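Local coordinates for protein decapping nuclease RAI1 (Scheffersomyces stipitis, PDB 5BTO) that hydrolyses NAD, m7G and triphosphate 5' ends of RNA as a divalent-metal-dependent decapping enzyme, and also binds and stimulates the exoribonuclease RAT1, at residues T113-M118 with F284-R289; E256-R261 with W280-L285; P26-A31 with S252-L257. All blocks are in the same frame, centred on the assembly; numbering follows the deposited sequence.

Contact 1 (T113-M118 with F284-R289)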
loop_
_atom_site.group_PDB
_atom_site.type_symbol
_atom_site.label_atom_id
_atom_site.label_comp_id
_atom_site.label_asym_id
_atom_site.label_seq_id
_atom_site.Cartn_x
_atom_site.Cartn_y
_atom_site.Cartn_z
ATOM N N THR A 113 5.279 -19.854 13.357
ATOM C CA THR A 113 3.913 -19.966 12.873
ATOM C C THR A 113 3.720 -21.201 12.012
ATOM O O THR A 113 4.616 -22.048 11.922
ATOM C CB THR A 113 3.518 -18.691 12.082
ATOM O OG1 THR A 113 2.106 -18.675 11.825
ATOM C CG2 THR A 113 4.291 -18.603 10.776
ATOM N N TYR A 114 2.543 -21.310 11.406
ATOM C CA TYR A 114 2.218 -22.425 10.516
ATOM C C TYR A 114 2.259 -22.006 9.044
ATOM O O TYR A 114 1.845 -20.907 8.670
ATOM C CB TYR A 114 0.826 -22.984 10.837
ATOM C CG TYR A 114 0.797 -24.001 11.953
ATOM C CD1 TYR A 114 1.107 -25.334 11.712
ATOM C CD2 TYR A 114 0.443 -23.639 13.241
ATOM C CE1 TYR A 114 1.089 -26.265 12.729
ATOM C CE2 TYR A 114 0.420 -24.572 14.269
ATOM C CZ TYR A 114 0.739 -25.885 14.005
ATOM O OH TYR A 114 0.722 -26.825 15.018
ATOM N N ARG A 115 2.708 -22.929 8.196
ATOM C CA ARG A 115 2.805 -22.689 6.764
ATOM C C ARG A 115 1.494 -22.248 6.150
ATOM O O ARG A 115 1.481 -21.380 5.289
ATOM C CB ARG A 115 3.268 -23.963 6.038
ATOM C CG ARG A 115 2.973 -23.950 4.534
ATOM C CD ARG A 115 3.041 -25.328 3.886
ATOM N NE ARG A 115 1.910 -26.195 4.208
ATOM C CZ ARG A 115 2.001 -27.517 4.311
ATOM N NH1 ARG A 115 3.172 -28.118 4.127
ATOM N NH2 ARG A 115 0.930 -28.241 4.604
ATOM N N GLY A 116 0.394 -22.866 6.577
ATOM C CA GLY A 116 -0.901 -22.584 5.980
ATOM C C GLY A 116 -1.305 -21.133 6.186
ATOM O O GLY A 116 -1.951 -20.534 5.330
ATOM N N LEU A 117 -0.913 -20.564 7.319
ATOM C CA LEU A 117 -1.279 -19.184 7.604
ATOM C C LEU A 117 -0.474 -18.241 6.713
ATOM O O LEU A 117 -0.988 -17.221 6.246
ATOM C CB LEU A 117 -1.042 -18.857 9.081
ATOM C CG LEU A 117 -1.759 -19.799 10.063
ATOM C CD1 LEU A 117 -1.431 -19.436 11.515
ATOM C CD2 LEU A 117 -3.274 -19.798 9.821
ATOM N N MET A 118 0.790 -18.577 6.475
ATOM C CA MET A 118 1.632 -17.755 5.614
ATOM C C MET A 118 1.206 -17.888 4.153
ATOM O O MET A 118 1.255 -16.929 3.393
ATOM C CB MET A 118 3.115 -18.081 5.808
ATOM C CG MET A 118 3.603 -17.838 7.244
ATOM S SD MET A 118 3.398 -16.119 7.800
ATOM C CE MET A 118 1.887 -16.236 8.740
ATOM N N PHE A 284 6.516 -23.809 -2.026
ATOM C CA PHE A 284 7.610 -22.848 -2.062
ATOM C C PHE A 284 8.008 -22.418 -0.647
ATOM O O PHE A 284 9.198 -22.371 -0.310
ATOM C CB PHE A 284 7.213 -21.624 -2.892
ATOM C CG PHE A 284 8.256 -20.563 -2.930
ATOM C CD1 PHE A 284 9.336 -20.671 -3.782
ATOM C CD2 PHE A 284 8.158 -19.448 -2.112
ATOM C CE1 PHE A 284 10.302 -19.691 -3.820
ATOM C CE2 PHE A 284 9.127 -18.463 -2.141
ATOM C CZ PHE A 284 10.197 -18.584 -2.997
ATOM N N LEU A 285 7.013 -22.094 0.171
ATOM C CA LEU A 285 7.269 -21.681 1.549
ATOM C C LEU A 285 7.920 -22.775 2.372
ATOM O O LEU A 285 8.758 -22.487 3.239
ATOM C CB LEU A 285 5.980 -21.229 2.235
ATOM C CG LEU A 285 5.382 -19.919 1.729
ATOM C CD1 LEU A 285 4.018 -19.678 2.372
ATOM C CD2 LEU A 285 6.331 -18.770 2.042
ATOM N N MET A 286 7.546 -24.028 2.111
ATOM C CA MET A 286 8.071 -25.142 2.896
ATOM C C MET A 286 9.348 -25.750 2.326
ATOM O O MET A 286 9.940 -26.616 2.965
ATOM C CB MET A 286 7.035 -26.266 3.016
ATOM C CG MET A 286 5.975 -26.055 4.092
ATOM S SD MET A 286 6.605 -25.881 5.772
ATOM C CE MET A 286 7.119 -27.539 6.223
ATOM N N GLY A 287 9.761 -25.321 1.134
ATOM C CA GLY A 287 10.912 -25.921 0.476
ATOM C C GLY A 287 10.647 -27.315 -0.073
ATOM O O GLY A 287 11.578 -28.109 -0.221
ATOM N N ILE A 288 9.384 -27.621 -0.357
ATOM C CA ILE A 288 9.020 -28.895 -0.989
ATOM C C ILE A 288 9.202 -28.735 -2.495
ATOM O O ILE A 288 8.653 -27.811 -3.086
ATOM C CB ILE A 288 7.556 -29.292 -0.695
ATOM C CG1 ILE A 288 7.274 -29.370 0.813
ATOM C CG2 ILE A 288 7.177 -30.599 -1.422
ATOM C CD1 ILE A 288 8.125 -30.310 1.559
ATOM N N ARG A 289 9.951 -29.643 -3.118
ATOM C CA ARG A 289 10.419 -29.454 -4.492
ATOM C C ARG A 289 9.606 -30.217 -5.537
ATOM O O ARG A 289 9.775 -29.992 -6.728
ATOM C CB ARG A 289 11.892 -29.869 -4.617
ATOM C CG ARG A 289 12.822 -29.077 -3.698
ATOM C CD ARG A 289 14.281 -29.488 -3.890
ATOM N NE ARG A 289 15.177 -28.834 -2.937
ATOM C CZ ARG A 289 16.504 -28.929 -2.967
ATOM N NH1 ARG A 289 17.098 -29.647 -3.912
ATOM N NH2 ARG A 289 17.238 -28.302 -2.054
#
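Leu285 lays its CD1 methyl on the first turn of helix 115-123, one of two closely packed parts of the contact. The methyl sits 3.8 Å from Met118 C and 3.9 Å from Met118 CB, and Arg115 O, in the same turn, lies 4.2 Å from Leu285 CD1. Met118 offers only the base of its side chain here. With CG anti to the carbonyl carbon (chi1 -60°) and further bends beyond, its thioether turns off toward strand 228-235 and Tyr340 and Ile344 of helix 333-350. The second packed part is the aliphatic chain of Arg115 on buried Met286. The two cross at about a right angle, with Met286 SD 3.9 Å from Arg115 CB; the much closer approach modelled between their chains is doubtful. Tyr114 is the N-cap residue of helix 115-123, while helix 266-286 ends across from it in a Schellman motif, Gly287 taking the positive phi of 73°. The two helix ends meet beside the substrate site of this PD-(D/E)XK nuclease, to which Tyr114, Arg115 and Gly116 all contribute. The looser side is the partly exposed end of Arg115. Bent at chi3 (74°), the arginine has Met286 CG at the edge of its guanidinium, and NH1 is hydrogen-bonded to the carbonyl O of Glu235, another substrate-binding residue. Gly116, on the outer side of the turn, is exposed to solvent.

Contact 2 (E256-R261 with W280-L285)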
loop_
_atom_site.group_PDB
_atom_site.type_symbol
_atom_site.label_atom_id
_atom_site.label_comp_id
_atom_site.label_asym_id
_atom_site.label_seq_id
_atom_site.Cartn_x
_atom_site.Cartn_y
_atom_site.Cartn_z
ATOM N N GLU A 256 4.472 -33.331 -2.308
ATOM C CA GLU A 256 3.072 -33.047 -2.052
ATOM C C GLU A 256 2.193 -33.872 -2.990
ATOM O O GLU A 256 2.580 -34.133 -4.127
ATOM C CB GLU A 256 2.821 -31.558 -2.294
ATOM C CG GLU A 256 1.425 -31.085 -1.974
ATOM C CD GLU A 256 1.267 -30.718 -0.515
ATOM O OE1 GLU A 256 2.292 -30.662 0.195
ATOM O OE2 GLU A 256 0.121 -30.482 -0.081
ATOM N N LEU A 257 1.018 -34.274 -2.516
ATOM C CA LEU A 257 0.057 -35.029 -3.335
ATOM C C LEU A 257 -1.292 -34.312 -3.360
ATOM O O LEU A 257 -1.875 -34.055 -2.313
ATOM C CB LEU A 257 -0.142 -36.428 -2.757
ATOM C CG LEU A 257 1.127 -37.267 -2.635
ATOM C CD1 LEU A 257 0.842 -38.589 -1.943
ATOM C CD2 LEU A 257 1.729 -37.489 -4.012
ATOM N N LYS A 258 -1.796 -34.017 -4.558
ATOM C CA LYS A 258 -3.049 -33.281 -4.701
ATOM C C LYS A 258 -3.913 -33.922 -5.768
ATOM O O LYS A 258 -3.416 -34.697 -6.589
ATOM C CB LYS A 258 -2.768 -31.833 -5.114
ATOM C CG LYS A 258 -1.833 -31.068 -4.216
ATOM C CD LYS A 258 -2.502 -30.681 -2.921
ATOM C CE LYS A 258 -1.708 -29.568 -2.229
ATOM N NZ LYS A 258 -2.078 -29.403 -0.793
ATOM N N THR A 259 -5.197 -33.571 -5.773
ATOM C CA THR A 259 -6.116 -34.030 -6.811
ATOM C C THR A 259 -6.951 -32.881 -7.352
ATOM O O THR A 259 -7.145 -31.865 -6.680
ATOM C CB THR A 259 -7.100 -35.085 -6.282
ATOM O OG1 THR A 259 -7.990 -34.475 -5.338
ATOM C CG2 THR A 259 -6.361 -36.239 -5.629
ATOM N N THR A 260 -7.462 -33.056 -8.564
ATOM C CA THR A 260 -8.345 -32.071 -9.160
ATOM C C THR A 260 -9.097 -32.747 -10.302
ATOM O O THR A 260 -8.742 -33.854 -10.707
ATOM C CB THR A 260 -7.549 -30.848 -9.669
ATOM O OG1 THR A 260 -8.440 -29.752 -9.936
ATOM C CG2 THR A 260 -6.760 -31.204 -10.924
ATOM N N ARG A 261 -10.141 -32.099 -10.811
ATOM C CA ARG A 261 -10.904 -32.668 -11.915
ATOM C C ARG A 261 -10.098 -32.587 -13.209
ATOM O O ARG A 261 -9.313 -31.656 -13.398
ATOM C CB ARG A 261 -12.240 -31.932 -12.066
ATOM C CG ARG A 261 -13.143 -32.477 -13.162
ATOM C CD ARG A 261 -14.537 -31.886 -13.085
ATOM N NE ARG A 261 -15.378 -32.376 -14.174
ATOM C CZ ARG A 261 -16.685 -32.148 -14.270
ATOM N NH1 ARG A 261 -17.306 -31.444 -13.332
ATOM N NH2 ARG A 261 -17.373 -32.628 -15.300
ATOM N N TRP A 280 1.699 -24.181 -5.317
ATOM C CA TRP A 280 3.021 -23.580 -5.448
ATOM C C TRP A 280 3.372 -22.802 -4.165
ATOM O O TRP A 280 4.478 -22.916 -3.619
ATOM C CB TRP A 280 3.102 -22.639 -6.668
ATOM C CG TRP A 280 4.361 -21.841 -6.608
ATOM C CD1 TRP A 280 5.619 -22.261 -6.948
ATOM C CD2 TRP A 280 4.510 -20.512 -6.080
ATOM N NE1 TRP A 280 6.536 -21.268 -6.686
ATOM C CE2 TRP A 280 5.880 -20.187 -6.155
ATOM C CE3 TRP A 280 3.614 -19.567 -5.569
ATOM C CZ2 TRP A 280 6.373 -18.950 -5.741
ATOM C CZ3 TRP A 280 4.107 -18.341 -5.150
ATOM C CH2 TRP A 280 5.472 -18.043 -5.245
ATOM N N ALA A 281 2.429 -22.000 -3.694
ATOM C CA ALA A 281 2.697 -21.175 -2.514
ATOM C C ALA A 281 3.066 -22.042 -1.315
ATOM O O ALA A 281 4.043 -21.757 -0.622
ATOM C CB ALA A 281 1.498 -20.273 -2.184
ATOM N N GLN A 282 2.285 -23.095 -1.077
ATOM C CA GLN A 282 2.519 -24.008 0.046
ATOM C C GLN A 282 3.881 -24.672 -0.046
ATOM O O GLN A 282 4.629 -24.746 0.936
ATOM C CB GLN A 282 1.467 -25.116 0.054
ATOM C CG GLN A 282 0.080 -24.668 0.414
ATOM C CD GLN A 282 -0.910 -25.810 0.351
ATOM O OE1 GLN A 282 -0.522 -26.985 0.367
ATOM N NE2 GLN A 282 -2.193 -25.478 0.273
ATOM N N CYS A 283 4.200 -25.158 -1.234
ATOM C CA CYS A 283 5.439 -25.899 -1.438
ATOM C C CYS A 283 6.654 -24.990 -1.423
ATOM O O CYS A 283 7.690 -25.341 -0.851
ATOM C CB CYS A 283 5.371 -26.697 -2.737
ATOM S SG CYS A 283 4.198 -28.064 -2.608
ATOM N N PHE A 284 6.516 -23.809 -2.026
ATOM C CA PHE A 284 7.610 -22.848 -2.062
ATOM C C PHE A 284 8.008 -22.418 -0.647
ATOM O O PHE A 284 9.198 -22.371 -0.310
ATOM C CB PHE A 284 7.213 -21.624 -2.892
ATOM C CG PHE A 284 8.256 -20.563 -2.930
ATOM C CD1 PHE A 284 9.336 -20.671 -3.782
ATOM C CD2 PHE A 284 8.158 -19.448 -2.112
ATOM C CE1 PHE A 284 10.302 -19.691 -3.820
ATOM C CE2 PHE A 284 9.127 -18.463 -2.141
ATOM C CZ PHE A 284 10.197 -18.584 -2.997
ATOM N N LEU A 285 7.013 -22.094 0.171
ATOM C CA LEU A 285 7.269 -21.681 1.549
ATOM C C LEU A 285 7.920 -22.775 2.372
ATOM O O LEU A 285 8.758 -22.487 3.239
ATOM C CB LEU A 285 5.980 -21.229 2.235
ATOM C CG LEU A 285 5.382 -19.919 1.729
ATOM C CD1 LEU A 285 4.018 -19.678 2.372
ATOM C CD2 LEU A 285 6.331 -18.770 2.042
#
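Lys258 reaches across to Gln282, its NZ giving a hydrogen bond of 3.1 Å to Gln282 OE1. The lysine belongs to the Glu-x-Lys part of the PD-(D/E)XK signature, here Glu256-Leu257-Lys258, on the first strand of the beta-alpha-beta unit formed by strand 254-261, helix 266-286 and strand 290-296. Gln282 and Lys258 both bind substrate, and Glu256 and Leu257 belong to the divalent-metal site. The ammonium approaches the amide from the side, at a C=O...N angle of 125° and tilted somewhat from the carbonyl plane. The same NZ forms a 2.6 Å salt bridge with Glu256 OE2, which it meets on the anti side of the carboxylate. One nitrogen thus lies between two oxygens, Glu256 OE2 and Gln282 OE1, that are only 3.6 Å apart and belong to flat groups turned steeply against each other. A methionine in place of Lys258 would remove this ammonium and would probably leave Glu256 OE2 without its charge mate, close to both Gln282 OE1 and the like-charged Asp237, and the amide freer to turn.

Farther out, the backbone sets these groups in place. The strand and helix segments run antiparallel (176°), their axes 10.7 Å apart at closest approach. Gln282, its chain extended beyond CG, carries its amide to Lys258 NZ, and a bend at chi2 (86°) turns the carboxylate of Glu256 so that OE2 faces the same nitrogen. Asp237, also of the metal site, accepts a hydrogen bond from the backbone N of Leu257. Beneath the polar group, the thiol of Cys283 packs on the aliphatic part of Glu256, with Cys283 SG 3.8 Å from Glu256 CB and 4.1 Å from Glu256 CG.

Contact 3 (P26-A31 with S252-L257)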
loop_
_atom_site.group_PDB
_atom_site.type_symbol
_atom_site.label_atom_id
_atom_site.label_comp_id
_atom_site.label_asym_id
_atom_site.label_seq_id
_atom_site.Cartn_x
_atom_site.Cartn_y
_atom_site.Cartn_z
ATOM N N PRO A 26 15.122 -23.209 2.819
ATOM C CA PRO A 26 14.565 -23.764 4.055
ATOM C C PRO A 26 15.316 -25.022 4.492
ATOM O O PRO A 26 15.906 -25.750 3.667
ATOM C CB PRO A 26 13.125 -24.130 3.665
ATOM C CG PRO A 26 12.849 -23.384 2.407
ATOM C CD PRO A 26 14.160 -23.236 1.709
ATOM N N LYS A 27 15.271 -25.284 5.793
ATOM C CA LYS A 27 15.906 -26.466 6.359
ATOM C C LYS A 27 15.048 -27.026 7.489
ATOM O O LYS A 27 14.649 -26.289 8.395
ATOM C CB LYS A 27 17.295 -26.104 6.887
ATOM C CG LYS A 27 17.904 -27.161 7.777
ATOM C CD LYS A 27 19.251 -26.717 8.347
ATOM C CE LYS A 27 19.807 -27.772 9.289
ATOM N NZ LYS A 27 21.204 -27.487 9.720
ATOM N N GLU A 28 14.746 -28.319 7.441
ATOM C CA GLU A 28 13.992 -28.931 8.530
ATOM C C GLU A 28 14.854 -29.005 9.784
ATOM O O GLU A 28 16.036 -29.406 9.719
ATOM C CB GLU A 28 13.532 -30.350 8.172
ATOM C CG GLU A 28 12.710 -31.002 9.287
ATOM C CD GLU A 28 12.203 -32.390 8.923
ATOM O OE1 GLU A 28 11.265 -32.506 8.093
ATOM O OE2 GLU A 28 12.736 -33.362 9.484
ATOM N N ILE A 29 14.269 -28.659 10.924
ATOM C CA ILE A 29 14.989 -28.817 12.193
ATOM C C ILE A 29 14.357 -29.848 13.131
ATOM O O ILE A 29 15.047 -30.430 13.965
ATOM C CB ILE A 29 15.225 -27.470 12.930
ATOM C CG1 ILE A 29 13.929 -26.668 13.037
ATOM C CG2 ILE A 29 16.296 -26.666 12.221
ATOM C CD1 ILE A 29 13.978 -25.585 14.131
ATOM N N PHE A 30 13.052 -30.074 12.998
ATOM C CA PHE A 30 12.391 -31.160 13.730
ATOM C C PHE A 30 11.056 -31.507 13.087
ATOM O O PHE A 30 10.597 -30.803 12.195
ATOM C CB PHE A 30 12.233 -30.848 15.238
ATOM C CG PHE A 30 11.413 -29.610 15.555
ATOM C CD1 PHE A 30 12.022 -28.365 15.662
ATOM C CD2 PHE A 30 10.049 -29.702 15.818
ATOM C CE1 PHE A 30 11.280 -27.224 15.984
ATOM C CE2 PHE A 30 9.294 -28.551 16.142
ATOM C CZ PHE A 30 9.920 -27.328 16.232
ATOM N N ALA A 31 10.441 -32.594 13.535
ATOM C CA ALA A 31 9.131 -32.971 13.033
ATOM C C ALA A 31 8.284 -33.479 14.177
ATOM O O ALA A 31 8.800 -33.807 15.241
ATOM C CB ALA A 31 9.265 -34.042 11.931
ATOM N N SER A 252 14.303 -31.890 0.578
ATOM C CA SER A 252 14.403 -32.186 -0.843
ATOM C C SER A 252 13.871 -33.569 -1.169
ATOM O O SER A 252 13.713 -33.900 -2.335
ATOM C CB SER A 252 15.847 -32.051 -1.329
ATOM O OG SER A 252 16.661 -33.107 -0.842
ATOM N N HIS A 253 13.587 -34.364 -0.135
ATOM C CA HIS A 253 13.082 -35.731 -0.314
ATOM C C HIS A 253 11.571 -35.863 -0.117
ATOM O O HIS A 253 11.003 -36.956 -0.243
ATOM C CB HIS A 253 13.833 -36.686 0.613
ATOM C CG HIS A 253 15.297 -36.744 0.335
ATOM N ND1 HIS A 253 15.837 -37.607 -0.598
ATOM C CD2 HIS A 253 16.337 -36.046 0.850
ATOM C CE1 HIS A 253 17.148 -37.440 -0.639
ATOM N NE2 HIS A 253 17.477 -36.505 0.234
ATOM N N TYR A 254 10.918 -34.742 0.172
ATOM C CA TYR A 254 9.476 -34.721 0.407
ATOM C C TYR A 254 8.705 -34.395 -0.872
ATOM O O TYR A 254 9.251 -33.824 -1.809
ATOM C CB TYR A 254 9.119 -33.659 1.448
ATOM C CG TYR A 254 9.579 -33.939 2.856
ATOM C CD1 TYR A 254 9.764 -35.239 3.315
ATOM C CD2 TYR A 254 9.797 -32.893 3.746
ATOM C CE1 TYR A 254 10.173 -35.478 4.622
ATOM C CE2 TYR A 254 10.203 -33.125 5.049
ATOM C CZ TYR A 254 10.388 -34.419 5.483
ATOM O OH TYR A 254 10.786 -34.651 6.775
ATOM N N MET A 255 7.431 -34.757 -0.896
ATOM C CA MET A 255 6.591 -34.485 -2.064
ATOM C C MET A 255 5.163 -34.220 -1.601
ATOM O O MET A 255 4.706 -34.784 -0.606
ATOM C CB MET A 255 6.651 -35.669 -3.056
ATOM C CG MET A 255 6.027 -35.379 -4.429
ATOM S SD MET A 255 6.521 -36.568 -5.712
ATOM C CE MET A 255 5.971 -38.069 -4.916
ATOM N N GLU A 256 4.472 -33.331 -2.308
ATOM C CA GLU A 256 3.072 -33.047 -2.052
ATOM C C GLU A 256 2.193 -33.872 -2.990
ATOM O O GLU A 256 2.580 -34.133 -4.127
ATOM C CB GLU A 256 2.821 -31.558 -2.294
ATOM C CG GLU A 256 1.425 -31.085 -1.974
ATOM C CD GLU A 256 1.267 -30.718 -0.515
ATOM O OE1 GLU A 256 2.292 -30.662 0.195
ATOM O OE2 GLU A 256 0.121 -30.482 -0.081
ATOM N N LEU A 257 1.018 -34.274 -2.516
ATOM C CA LEU A 257 0.057 -35.029 -3.335
ATOM C C LEU A 257 -1.292 -34.312 -3.360
ATOM O O LEU A 257 -1.875 -34.055 -2.313
ATOM C CB LEU A 257 -0.142 -36.428 -2.757
ATOM C CG LEU A 257 1.127 -37.267 -2.635
ATOM C CD1 LEU A 257 0.842 -38.589 -1.943
ATOM C CD2 LEU A 257 1.729 -37.489 -4.012
#
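A tyrosine-carboxylate hydrogen bond joins the two main sheets of the nuclease fold: Tyr254 begins strand 254-261 of the smaller mixed sheet, and Glu28 stands on strand 27-34 of the large one. Tyr254 OH donates to Glu28 OE1 over 2.6 Å, a short bond that meets the oxygen on its syn side, 18° out of the carboxylate plane. OE1 lies at the edge of the phenol ring and in its plane, so that it also comes within 3.3 Å of Tyr254 CE2. The carboxylate and the ring are turned 32° from each other, although the two side chains as a whole cross at about a right angle.

Glu28 spans the gap by stretching out: CG is anti to the backbone N (chi1 -179°), and the chain stays extended beyond it. Immediately after Glu28, Ile29 and Phe30 both face Val220 of the neighbouring strand, a classic beta bulge. From the other side, Tyr254 comes in past Val236 and Ile288, which touch its side chain.

Each polar atom of the pair has a further partner. Tyr254 OH is also hydrogen-bonded to the hydroxyl of Tyr217, and Glu28 OE1 to that of Ser219, both on strand 216-225, which pairs with strand 27-34. Tyr254 lies two residues ahead of the metal-binding Glu256, so the bond ties the start of that active-site strand to the large sheet. Glu28 OE2 stands 3.6 Å from Tyr254 OH and forms a salt bridge with Lys48 NZ.

Helix 266-286 links contacts 1 and 2, whose centres lie 11 Å apart: Gln282 faces the strand carrying the metal-site residues Glu256 and Leu257, and the following turn faces helix 115-123. Arg115 CD comes within 3.4 Å of Gln282 O, and the side chains of these two substrate-binding residues are about 4 Å apart. Where the helix ends, Ile288 N probably hydrogen-bonds to Cys283 O (2.9 Å). Ile288 then leads to contact 3, its CD1 packing 3.5 Å from Tyr254 CB. Contacts 2 and 3 share Glu256 and Leu257, but the Tyr254 side chain stays about 8 Å from that of the metal-site residue Asp237.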